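Local coordinates for CBS domain-containing protein CBSX1, chloroplastic (Arabidopsis thaliana, PDB 4GQV), which probably senses adenosine-containing ligands through its pair of CBS domains and regulates thioredoxins of the chloroplast, at residues A[18-23]-A[30-35]; A[56-61]-A[104-109]; A[120-125]-A[149-154]. One frame throughout, in Å; residues are numbered along the deposited sequence.

Contact 1: residues A[18-23]-A[30-35]; sequences HVVKPT and LELLVE
L32 reaches out from helix 26-36 to lay one methyl against V20: its CD1 sits 3.7 Å from V20 CG1, the only side-chain pair that meets here. The two side chains come from opposite sides and run alongside each other in opposite senses, so they overlap at their terminal methyls and not along their stems. L32 gives the larger share of the buried surface. Its CD1 continues the line from CA through CB and CG (chi2 171°), which carries the methyl far enough to close the gap. The backbones stay well apart, with L32 CA 8.8 Å from V20 CA. On the valine, CG1 is the branch that touches; it lies beside the backbone N and opposite the carbonyl carbon (chi1 -70°), while CG2 turns from the leucine. V19 takes part through its main chain: its O is 4.2 Å from L32 CD1, a loose van der Waals contact, and its own side chain heads the other way, onto P42, I44 and W48. This is the opening of the first CBS domain, where an extended segment is followed by a helix and then a strand, as in the beta-alpha-beta-beta-alpha order of the family. V20 is tied by backbone hydrogen bonds to P42 and I44 of strand 40-44; since proline has no N-H, P42 can only accept. L32 also touches F41 of the same strand, so the leucine spans the extended segment and its neighbour. In the residue after V20, K21 N is hydrogen-bonded to T24 OG1, just ahead of helix 26-36.

Contact 2: residues A[56-61]-A[104-109]; sequences DYDLLA and LMTPAP
D58 and L104 face each other, each packing its side chain against the other's backbone oxygen. L104 CD1 lies only 3.2 Å from D58 O, a tight approach of a methyl to a carbonyl, and is 3.7 Å from L59 O as well. In return, D58 CB stands 3.5 Å from L104 O. At the far end of the aspartate, OD1 is 3.6 Å from T106 CG2, the two side chains crossing at about a right angle. L59 adds a looser apolar contact: it starts off away from the other segment, but its CD1 still comes within 4.3 Å of L104 CD1. L104 CG lies opposite its carbonyl carbon (chi1 -42°), which sends the branched end over the last turn of helix 56-59.

That turn ends in a Schellman motif, with A61 as the C-prime residue: A61 N bonds D58 O at 3.3 Å, and L62 N reaches Y57 O. The carbonyl pressed by the leucine is thus also used in closing the helix. D58 OD2 has a weak hydrogen bond from S55 N, while T106 OG1 is held by L53 O, and backbone bonding to L53 ties T106 to strand 50-55. L104 continues onto V26, and L59 onto A29, L33 and V54. The beginning of the second CBS sequence is in this way laid against the first domain, an exchange of edge elements seen in CBS pairs.

D58 OD1 also lies 3.5 Å from L104 O; a carbonyl oxygen so close to the carboxylate would, if anything, slightly disfavour its charge, and what holds the segments together is probably the apolar packing of L104.

Contact 3: residues A[120-125]-A[149-154]; sequences DAAKIL and GNVVRA
No flat side-chain group enters the meeting of V151 with A122 and L125; methyls do all the touching. The nearest carboxylate, that of D120, is on the outer side of its helix and is met at one oxygen and not over a face. K123 NZ lies 3.0 Å from D120 OD1, nearly in line with the C-O bond, in a salt bridge one turn along. The guanidinium of R153 is likewise turned outward and uses NH1 to bond Q157 OE1.

At the centre, V151 spreads its two methyls over two residues of helix 118-127. CG1, anti to the backbone N (chi1 169°), meets A122 CB at 3.9 Å. CG2, beside that N, meets L125 CD2 at 4.0 Å, the leucine and valine slanting across each other. The small alanine lets the backbones approach most closely at this point, with A122 CA 6.3 Å from V151 CA; L125 CA is 8.1 Å from V151 CA, and the longer leucine bridges the difference. All three residues are buried, so the joint is wholly apolar and rests on shape.

These are the two helices of the second CBS domain, which pack side by side on its sheet. L125 O accepts from R148 NH2, a polar link from one helix to the start of the other. L125 also rests on L133 and V151 on I146, while A121 touches V7 and A154 touches F10 of helix 7-10. On the outer side of helix 148-156, V152 and R153 pack on V34 of the second subunit.

Along the chain the contacts follow one another without nesting. Contacts 1 and 2 are neighbours at the first CBS unit, the latter bringing in strand 106-107 from the later sequence, with centres about 12 Å apart, and they touch: L33 CD1 of helix 26-36 is 3.5 Å from L59 CD2 of helix 56-59. Contact 3 belongs to the second unit, its centre about 24 Å from contact 1 and 23 Å from contact 2, across the chain's centre. That strand leads on to helix 118-127 of contact 3. Helices 26-36 and 148-156 both meet the second subunit, V34 packing on R153 of that subunit and V152 and R153 on its V34, consistent with a head-to-tail dimer of CBS pairs.

Contact 1: residues A[18-23]-A[30-35]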
loop_
_atom_site.group_PDB
_atom_site.type_symbol
_atom_site.label_atom_id
_atom_site.label_comp_id
_atom_site.label_asym_id
_atom_site.label_seq_id
_atom_site.Cartn_x
_atom_site.Cartn_y
_atom_site.Cartn_z
ATOM N N HIS A 18 -1.932 5.995 -12.069
ATOM C CA HIS A 18 -3.363 6.140 -11.815
ATOM C C HIS A 18 -3.596 7.481 -11.132
ATOM O O HIS A 18 -3.062 7.737 -10.063
ATOM C CB HIS A 18 -3.935 4.968 -10.992
ATOM C CG HIS A 18 -3.745 3.634 -11.641
ATOM N ND1 HIS A 18 -3.036 2.607 -11.048
ATOM C CD2 HIS A 18 -4.135 3.165 -12.852
ATOM C CE1 HIS A 18 -3.005 1.567 -11.862
ATOM N NE2 HIS A 18 -3.665 1.881 -12.961
ATOM N N VAL A 19 -4.389 8.328 -11.781
ATOM C CA VAL A 19 -4.637 9.680 -11.336
ATOM C C VAL A 19 -6.127 9.885 -11.151
ATOM O O VAL A 19 -6.931 9.068 -11.588
ATOM C CB VAL A 19 -4.145 10.697 -12.387
ATOM C CG1 VAL A 19 -2.635 10.663 -12.489
ATOM C CG2 VAL A 19 -4.767 10.407 -13.732
ATOM N N VAL A 20 -6.503 10.975 -10.499
ATOM C CA VAL A 20 -7.905 11.363 -10.484
ATOM C C VAL A 20 -7.944 12.853 -10.655
ATOM O O VAL A 20 -6.910 13.499 -10.601
ATOM C CB VAL A 20 -8.669 10.965 -9.161
ATOM C CG1 VAL A 20 -8.876 9.458 -9.046
ATOM C CG2 VAL A 20 -8.010 11.538 -7.909
ATOM N N LYS A 21 -9.124 13.422 -10.828
ATOM C CA LYS A 21 -9.231 14.873 -10.898
ATOM C C LYS A 21 -10.021 15.301 -9.706
ATOM O O LYS A 21 -10.632 14.451 -9.053
ATOM C CB LYS A 21 -9.927 15.298 -12.193
ATOM C CG LYS A 21 -9.205 14.835 -13.433
ATOM C CD LYS A 21 -8.885 15.983 -14.362
ATOM C CE LYS A 21 -8.356 15.444 -15.676
ATOM N NZ LYS A 21 -9.266 14.405 -16.231
ATOM N N PRO A 22 -10.035 16.607 -9.401
ATOM C CA PRO A 22 -10.930 17.041 -8.314
ATOM C C PRO A 22 -12.424 16.815 -8.650
ATOM O O PRO A 22 -13.255 16.850 -7.737
ATOM C CB PRO A 22 -10.645 18.546 -8.195
ATOM C CG PRO A 22 -9.381 18.783 -8.941
ATOM C CD PRO A 22 -9.294 17.730 -9.992
ATOM N N THR A 23 -12.743 16.609 -9.933
ATOM C CA THR A 23 -14.118 16.362 -10.391
ATOM C C THR A 23 -14.485 14.904 -10.210
ATOM O O THR A 23 -15.647 14.531 -10.355
ATOM C CB THR A 23 -14.330 16.674 -11.904
ATOM O OG1 THR A 23 -13.405 15.909 -12.696
ATOM C CG2 THR A 23 -14.148 18.132 -12.172
ATOM N N LEU A 30 -13.013 5.384 -5.084
ATOM C CA LEU A 30 -13.084 4.125 -4.346
ATOM C C LEU A 30 -13.030 2.936 -5.298
ATOM O O LEU A 30 -12.352 1.933 -5.031
ATOM C CB LEU A 30 -14.348 4.076 -3.487
ATOM C CG LEU A 30 -14.254 4.868 -2.182
ATOM C CD1 LEU A 30 -15.628 5.103 -1.570
ATOM C CD2 LEU A 30 -13.353 4.143 -1.196
ATOM N N GLU A 31 -13.723 3.066 -6.422
ATOM C CA GLU A 31 -13.681 2.045 -7.455
ATOM C C GLU A 31 -12.249 1.881 -7.957
ATOM O O GLU A 31 -11.682 0.777 -7.902
ATOM C CB GLU A 31 -14.628 2.409 -8.602
ATOM C CG GLU A 31 -15.113 1.210 -9.432
ATOM C CD GLU A 31 -16.603 1.293 -9.774
ATOM O OE1 GLU A 31 -17.326 2.043 -9.079
ATOM O OE2 GLU A 31 -17.052 0.612 -10.729
ATOM N N LEU A 32 -11.665 2.990 -8.417
ATOM C CA LEU A 32 -10.297 3.004 -8.940
ATOM C C LEU A 32 -9.306 2.338 -7.986
ATOM O O LEU A 32 -8.460 1.551 -8.417
ATOM C CB LEU A 32 -9.859 4.430 -9.287
ATOM C CG LEU A 32 -10.450 5.003 -10.589
ATOM C CD1 LEU A 32 -10.151 6.488 -10.760
ATOM C CD2 LEU A 32 -9.961 4.232 -11.811
ATOM N N LEU A 33 -9.440 2.636 -6.694
ATOM C CA LEU A 33 -8.614 2.012 -5.672
ATOM C C LEU A 33 -8.848 0.522 -5.627
ATOM O O LEU A 33 -7.893 -0.250 -5.531
ATOM C CB LEU A 33 -8.910 2.584 -4.288
ATOM C CG LEU A 33 -8.477 4.002 -3.930
ATOM C CD1 LEU A 33 -8.902 4.343 -2.514
ATOM C CD2 LEU A 33 -6.972 4.167 -4.092
ATOM N N VAL A 34 -10.112 0.106 -5.680
ATOM C CA VAL A 34 -10.399 -1.330 -5.584
ATOM C C VAL A 34 -9.844 -2.141 -6.759
ATOM O O VAL A 34 -9.187 -3.163 -6.556
ATOM C CB VAL A 34 -11.903 -1.617 -5.384
ATOM C CG1 VAL A 34 -12.219 -3.069 -5.698
ATOM C CG2 VAL A 34 -12.307 -1.287 -3.956
ATOM N N GLU A 35 -10.106 -1.680 -7.978
ATOM C CA GLU A 35 -9.551 -2.323 -9.164
ATOM C C GLU A 35 -8.034 -2.317 -9.143
ATOM O O GLU A 35 -7.402 -3.342 -9.400
ATOM C CB GLU A 35 -9.982 -1.597 -10.438
ATOM C CG GLU A 35 -11.413 -1.145 -10.480
ATOM C CD GLU A 35 -11.612 -0.046 -11.491
ATOM O OE1 GLU A 35 -11.768 -0.361 -12.696
ATOM O OE2 GLU A 35 -11.598 1.137 -11.081
#

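Contact 2: residues A[56-61]-A[104-109]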
loop_
_atom_site.group_PDB
_atom_site.type_symbol
_atom_site.label_atom_id
_atom_site.label_comp_id
_atom_site.label_asym_id
_atom_site.label_seq_id
_atom_site.Cartn_x
_atom_site.Cartn_y
_atom_site.Cartn_z
ATOM N N ASP A 56 -7.242 6.603 0.700
ATOM C CA ASP A 56 -8.399 5.903 1.253
ATOM C C ASP A 56 -8.901 6.511 2.578
ATOM O O ASP A 56 -10.097 6.699 2.761
ATOM C CB ASP A 56 -8.108 4.413 1.398
ATOM C CG ASP A 56 -6.949 4.121 2.350
ATOM O OD1 ASP A 56 -6.404 5.060 2.990
ATOM O OD2 ASP A 56 -6.596 2.925 2.474
ATOM N N TYR A 57 -7.977 6.857 3.467
ATOM C CA TYR A 57 -8.304 7.556 4.715
ATOM C C TYR A 57 -9.087 8.846 4.467
ATOM O O TYR A 57 -10.011 9.180 5.216
ATOM C CB TYR A 57 -7.021 7.846 5.510
ATOM C CG TYR A 57 -7.200 8.721 6.741
ATOM C CD1 TYR A 57 -7.429 8.156 7.994
ATOM C CD2 TYR A 57 -7.107 10.109 6.657
ATOM C CE1 TYR A 57 -7.581 8.957 9.128
ATOM C CE2 TYR A 57 -7.266 10.918 7.785
ATOM C CZ TYR A 57 -7.498 10.336 9.014
ATOM O OH TYR A 57 -7.650 11.133 10.130
ATOM N N ASP A 58 -8.712 9.571 3.414
ATOM C CA ASP A 58 -9.404 10.800 3.052
ATOM C C ASP A 58 -10.764 10.494 2.454
ATOM O O ASP A 58 -11.755 11.135 2.786
ATOM C CB ASP A 58 -8.580 11.598 2.049
ATOM C CG ASP A 58 -7.255 12.026 2.609
ATOM O OD1 ASP A 58 -7.243 12.998 3.384
ATOM O OD2 ASP A 58 -6.235 11.383 2.278
ATOM N N LEU A 59 -10.794 9.493 1.580
ATOM C CA LEU A 59 -12.022 9.081 0.913
ATOM C C LEU A 59 -13.099 8.646 1.901
ATOM O O LEU A 59 -14.253 9.056 1.784
ATOM C CB LEU A 59 -11.736 7.951 -0.081
ATOM C CG LEU A 59 -11.498 8.370 -1.532
ATOM C CD1 LEU A 59 -11.080 9.831 -1.610
ATOM C CD2 LEU A 59 -10.455 7.475 -2.186
ATOM N N LEU A 60 -12.728 7.811 2.870
ATOM C CA LEU A 60 -13.693 7.316 3.799
ATOM C C LEU A 60 -13.884 8.183 5.036
ATOM O O LEU A 60 -14.261 7.686 6.070
ATOM C CB LEU A 60 -13.319 5.908 4.168
ATOM C CG LEU A 60 -13.189 4.976 2.986
ATOM C CD1 LEU A 60 -12.029 4.052 3.207
ATOM C CD2 LEU A 60 -14.452 4.165 2.832
ATOM N N ALA A 61 -13.551 9.462 4.934
ATOM C CA ALA A 61 -13.621 10.389 6.051
ATOM C C ALA A 61 -13.319 9.767 7.398
ATOM O O ALA A 61 -14.171 9.723 8.249
ATOM C CB ALA A 61 -14.939 11.102 6.123
ATOM N N LEU A 104 -12.046 16.377 -0.510
ATOM C CA LEU A 104 -11.312 15.604 0.489
ATOM C C LEU A 104 -9.790 15.495 0.254
ATOM O O LEU A 104 -9.078 14.985 1.115
ATOM C CB LEU A 104 -11.880 14.182 0.560
ATOM C CG LEU A 104 -13.392 13.969 0.515
ATOM C CD1 LEU A 104 -13.705 12.486 0.614
ATOM C CD2 LEU A 104 -14.100 14.740 1.628
ATOM N N MET A 105 -9.294 15.948 -0.896
ATOM C CA MET A 105 -7.871 15.759 -1.235
ATOM C C MET A 105 -6.947 16.572 -0.360
ATOM O O MET A 105 -7.302 17.650 0.092
ATOM C CB MET A 105 -7.580 16.080 -2.700
ATOM C CG MET A 105 -7.678 17.557 -3.042
ATOM S SD MET A 105 -7.471 17.954 -4.800
ATOM C CE MET A 105 -7.775 19.698 -4.688
ATOM N N THR A 106 -5.759 16.043 -0.102
ATOM C CA THR A 106 -4.726 16.860 0.517
ATOM C C THR A 106 -3.879 17.514 -0.581
ATOM O O THR A 106 -3.126 16.864 -1.305
ATOM C CB THR A 106 -3.893 16.089 1.536
ATOM O OG1 THR A 106 -3.172 15.044 0.883
ATOM C CG2 THR A 106 -4.809 15.486 2.585
ATOM N N PRO A 107 -4.050 18.817 -0.725
ATOM C CA PRO A 107 -3.476 19.583 -1.824
ATOM C C PRO A 107 -2.073 20.057 -1.489
ATOM O O PRO A 107 -1.679 20.000 -0.327
ATOM C CB PRO A 107 -4.438 20.783 -1.955
ATOM C CG PRO A 107 -5.450 20.642 -0.794
ATOM C CD PRO A 107 -4.868 19.656 0.161
ATOM N N ALA A 108 -1.352 20.507 -2.515
ATOM C CA ALA A 108 0.013 21.009 -2.394
ATOM C C ALA A 108 0.965 20.153 -1.531
ATOM O O ALA A 108 1.386 20.572 -0.464
ATOM C CB ALA A 108 -0.022 22.430 -1.901
ATOM N N PRO A 109 1.308 18.949 -1.998
ATOM C CA PRO A 109 2.201 18.073 -1.238
ATOM C C PRO A 109 3.672 18.218 -1.631
ATOM O O PRO A 109 3.989 18.852 -2.640
ATOM C CB PRO A 109 1.723 16.694 -1.656
ATOM C CG PRO A 109 1.317 16.878 -3.068
ATOM C CD PRO A 109 0.794 18.281 -3.205
#

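Contact 3: residues A[120-125]-A[149-154]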
loop_
_atom_site.group_PDB
_atom_site.type_symbol
_atom_site.label_atom_id
_atom_site.label_comp_id
_atom_site.label_asym_id
_atom_site.label_seq_id
_atom_site.Cartn_x
_atom_site.Cartn_y
_atom_site.Cartn_z
ATOM N N ASP A 120 18.385 11.738 -2.832
ATOM C CA ASP A 120 17.625 12.699 -2.038
ATOM C C ASP A 120 16.199 12.191 -1.841
ATOM O O ASP A 120 15.693 12.142 -0.720
ATOM C CB ASP A 120 17.609 14.077 -2.718
ATOM C CG ASP A 120 19.000 14.668 -2.878
ATOM O OD1 ASP A 120 19.892 14.312 -2.092
ATOM O OD2 ASP A 120 19.205 15.491 -3.791
ATOM N N ALA A 121 15.567 11.813 -2.948
ATOM C CA ALA A 121 14.272 11.152 -2.914
ATOM C C ALA A 121 14.326 9.988 -1.956
ATOM O O ALA A 121 13.437 9.802 -1.154
ATOM C CB ALA A 121 13.902 10.667 -4.295
ATOM N N ALA A 122 15.399 9.220 -2.038
ATOM C CA ALA A 122 15.566 8.033 -1.230
ATOM C C ALA A 122 15.627 8.400 0.227
ATOM O O ALA A 122 14.966 7.769 1.029
ATOM C CB ALA A 122 16.798 7.282 -1.651
ATOM N N LYS A 123 16.380 9.441 0.564
ATOM C CA LYS A 123 16.402 9.947 1.937
ATOM C C LYS A 123 14.988 10.252 2.429
ATOM O O LYS A 123 14.580 9.766 3.487
ATOM C CB LYS A 123 17.275 11.201 2.064
ATOM C CG LYS A 123 18.759 10.949 1.937
ATOM C CD LYS A 123 19.403 11.987 1.049
ATOM C CE LYS A 123 20.897 11.805 0.947
ATOM N NZ LYS A 123 21.457 12.707 -0.124
ATOM N N ILE A 124 14.229 11.039 1.665
ATOM C CA ILE A 124 12.881 11.363 2.127
ATOM C C ILE A 124 12.055 10.102 2.339
ATOM O O ILE A 124 11.523 9.863 3.421
ATOM C CB ILE A 124 12.124 12.276 1.156
ATOM C CG1 ILE A 124 12.869 13.601 0.987
ATOM C CG2 ILE A 124 10.721 12.507 1.676
ATOM C CD1 ILE A 124 13.145 14.277 2.294
ATOM N N LEU A 125 11.960 9.292 1.296
ATOM C CA LEU A 125 11.207 8.059 1.375
ATOM C C LEU A 125 11.606 7.225 2.588
ATOM O O LEU A 125 10.754 6.663 3.268
ATOM C CB LEU A 125 11.381 7.240 0.097
ATOM C CG LEU A 125 10.421 7.513 -1.068
ATOM C CD1 LEU A 125 9.107 8.161 -0.591
ATOM C CD2 LEU A 125 11.074 8.333 -2.170
ATOM N N GLY A 149 9.074 1.643 -2.766
ATOM C CA GLY A 149 9.219 0.441 -3.555
ATOM C C GLY A 149 10.202 0.659 -4.699
ATOM O O GLY A 149 11.199 -0.040 -4.801
ATOM N N ASN A 150 9.908 1.625 -5.560
ATOM C CA ASN A 150 10.773 1.965 -6.677
ATOM C C ASN A 150 12.224 2.182 -6.233
ATOM O O ASN A 150 13.167 1.727 -6.893
ATOM C CB ASN A 150 10.235 3.215 -7.378
ATOM C CG ASN A 150 8.905 2.965 -8.065
ATOM O OD1 ASN A 150 8.582 1.834 -8.400
ATOM N ND2 ASN A 150 8.138 4.026 -8.296
ATOM N N VAL A 151 12.400 2.852 -5.096
ATOM C CA VAL A 151 13.737 3.056 -4.544
ATOM C C VAL A 151 14.380 1.722 -4.185
ATOM O O VAL A 151 15.566 1.500 -4.464
ATOM C CB VAL A 151 13.725 3.972 -3.302
ATOM C CG1 VAL A 151 15.083 3.944 -2.602
ATOM C CG2 VAL A 151 13.344 5.404 -3.689
ATOM N N VAL A 152 13.594 0.838 -3.566
ATOM C CA VAL A 152 14.067 -0.497 -3.188
ATOM C C VAL A 152 14.525 -1.279 -4.418
ATOM O O VAL A 152 15.627 -1.822 -4.440
ATOM C CB VAL A 152 12.982 -1.296 -2.414
ATOM C CG1 VAL A 152 13.266 -2.776 -2.481
ATOM C CG2 VAL A 152 12.911 -0.843 -0.965
ATOM N N ARG A 153 13.660 -1.303 -5.433
ATOM C CA ARG A 153 13.931 -1.947 -6.705
ATOM C C ARG A 153 15.238 -1.429 -7.272
ATOM O O ARG A 153 16.080 -2.209 -7.704
ATOM C CB ARG A 153 12.786 -1.712 -7.694
ATOM C CG ARG A 153 12.991 -2.400 -9.030
ATOM C CD ARG A 153 11.695 -2.578 -9.823
ATOM N NE ARG A 153 11.273 -1.368 -10.516
ATOM C CZ ARG A 153 11.785 -0.945 -11.670
ATOM N NH1 ARG A 153 12.759 -1.631 -12.257
ATOM N NH2 ARG A 153 11.330 0.170 -12.236
ATOM N N ALA A 154 15.407 -0.112 -7.238
ATOM C CA ALA A 154 16.642 0.537 -7.678
ATOM C C ALA A 154 17.869 0.041 -6.915
ATOM O O ALA A 154 18.918 -0.239 -7.502
ATOM C CB ALA A 154 16.517 2.037 -7.522
#